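Local coordinates for protein PA0821 (Pseudomonas aeruginosa, PDB 7DRG) that is probably a type VI secretion system immunity protein (antitoxin) that protects the bacterium from a putative VRR-NUC nuclease effector encoded in the PAAR2 cluster, at residues L53-L58 against E98-M103. Numbering follows the deposited sequence.
Sequences LVRESL and EMMGAM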
# COMPACT_ATOMS: atom_id res chain seq x y z
N LEU B 53 31.19 -31.50 -6.01
CA LEU B 53 31.31 -30.73 -7.25
C LEU B 53 30.40 -29.51 -7.23
O LEU B 53 30.80 -28.43 -7.68
CB LEU B 53 31.01 -31.61 -8.46
CG LEU B 53 32.10 -32.63 -8.79
CD1 LEU B 53 31.73 -33.42 -10.04
CD2 LEU B 53 33.45 -31.94 -8.96
N VAL B 54 29.18 -29.65 -6.69
CA VAL B 54 28.27 -28.51 -6.61
C VAL B 54 28.78 -27.51 -5.59
O VAL B 54 28.70 -26.29 -5.81
CB VAL B 54 26.84 -28.97 -6.30
CG1 VAL B 54 25.90 -27.76 -6.07
CG2 VAL B 54 26.29 -29.83 -7.42
N ARG B 55 29.32 -27.99 -4.47
CA ARG B 55 29.89 -27.07 -3.49
C ARG B 55 31.06 -26.30 -4.07
O ARG B 55 31.17 -25.08 -3.86
CB ARG B 55 30.29 -27.84 -2.23
CG ARG B 55 29.06 -28.31 -1.47
CD ARG B 55 29.41 -29.20 -0.30
NE ARG B 55 28.20 -29.59 0.41
CZ ARG B 55 28.20 -30.21 1.59
NH1 ARG B 55 29.36 -30.51 2.18
NH2 ARG B 55 27.05 -30.53 2.17
N GLU B 56 31.93 -26.96 -4.85
CA GLU B 56 33.01 -26.22 -5.51
C GLU B 56 32.46 -25.17 -6.46
O GLU B 56 33.02 -24.06 -6.56
CB GLU B 56 33.92 -27.18 -6.27
CG GLU B 56 34.61 -28.19 -5.39
CD GLU B 56 35.44 -29.19 -6.18
OE1 GLU B 56 35.70 -28.95 -7.38
OE2 GLU B 56 35.77 -30.25 -5.60
N SER B 57 31.40 -25.50 -7.20
CA SER B 57 30.81 -24.53 -8.11
C SER B 57 30.20 -23.36 -7.35
O SER B 57 30.30 -22.21 -7.80
CB SER B 57 29.77 -25.20 -9.01
OG SER B 57 30.44 -25.98 -10.00
N LEU B 58 29.59 -23.62 -6.20
CA LEU B 58 29.09 -22.54 -5.36
C LEU B 58 30.22 -21.63 -4.92
O LEU B 58 30.06 -20.41 -4.83
CB LEU B 58 28.36 -23.11 -4.15
CG LEU B 58 26.98 -23.72 -4.42
CD1 LEU B 58 26.50 -24.52 -3.21
CD2 LEU B 58 25.97 -22.62 -4.76
N GLU B 98 37.26 -22.92 2.74
CA GLU B 98 37.75 -23.53 3.97
C GLU B 98 36.60 -24.00 4.85
O GLU B 98 36.68 -25.07 5.46
CB GLU B 98 38.65 -22.53 4.71
CG GLU B 98 39.36 -23.10 5.94
CD GLU B 98 40.55 -24.01 5.62
OE1 GLU B 98 41.08 -23.96 4.49
OE2 GLU B 98 40.94 -24.78 6.52
N MSE B 99 35.53 -23.22 4.92
CA MSE B 99 34.38 -23.61 5.72
C MSE B 99 33.67 -24.81 5.09
O MSE B 99 33.24 -25.73 5.80
CB MSE B 99 33.42 -22.43 5.89
CG MSE B 99 33.98 -21.37 6.81
SE MSE B 99 32.73 -19.90 7.08
CE MSE B 99 32.85 -19.07 5.31
N MSE B 100 33.61 -24.83 3.77
CA MSE B 100 32.95 -25.98 3.11
C MSE B 100 33.82 -27.23 3.27
O MSE B 100 33.28 -28.32 3.32
CB MSE B 100 32.74 -25.68 1.62
CG MSE B 100 31.98 -24.43 1.33
SE MSE B 100 30.62 -24.83 -0.00
CE MSE B 100 29.73 -25.87 1.29
N GLY B 101 35.14 -27.05 3.33
CA GLY B 101 36.01 -28.21 3.47
C GLY B 101 35.89 -28.92 4.79
O GLY B 101 36.29 -30.09 4.90
N ALA B 102 35.37 -28.25 5.81
CA ALA B 102 35.11 -28.86 7.10
C ALA B 102 33.78 -29.60 7.14
O ALA B 102 33.39 -30.09 8.21
CB ALA B 102 35.14 -27.80 8.21
N MSE B 103 33.09 -29.70 6.01
CA MSE B 103 31.75 -30.26 5.97
C MSE B 103 31.68 -31.47 5.06
O MSE B 103 32.45 -31.58 4.10
CB MSE B 103 30.75 -29.19 5.54
CG MSE B 103 30.84 -27.95 6.39
SE MSE B 103 29.63 -26.54 5.77
CE MSE B 103 28.26 -26.70 7.14
O HOH W 1 32.23 -30.08 1.53
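Met100, present as selenomethionine, lays its SE and CE against the aliphatic shaft of Arg55, and this pair forms the tight part of the contact. CE sits 3.7 Å from both CG and CD of Arg55, while SE of Met100 lies 3.8 Å from CB of the same arginine. Bends in the Met100 chain at chi2 (-133°) and again at chi3 (69°) bring SE and CE over the extended shaft, the two side chains crossing at an angle. They meet between backbones that are 7.4 Å apart at CA of Arg55 and CA of Met100. Leu109 of strand 109-114 touches both, adding a hydrophobic floor to the buried pair.

Beyond CD the packing gives way to looser, water-mediated contact. NH1 of Arg55 donates to a water in the guanidinium plane, 3.0 Å away, and that water donates in turn to O of Met100 at 2.7 Å. The same carbonyl accepts N of Met103 at 3.0 Å, so two hydrogen bonds grip O of Met100. Met103, also selenomethionine, only grazes the arginine: its CB lies 3.9 Å from NH1, and its CE end leads away.

Hydrogen bonds from NE to O of Ala49 and from NH2 to O of Asp104 probably fix the rotation of the guanidinium, tying it to the chain leading into helix 52-69 and to the residue after Met103. Helix 52-69, which also meets strand 34-46 and helix 161-173 through Leu58, is thus joined to helix 96-101 over strand 109-114. The arrangement is a helix-helix contact built round a buried arginine, within the TsiV family of immunity proteins for VRR-NUC effectors.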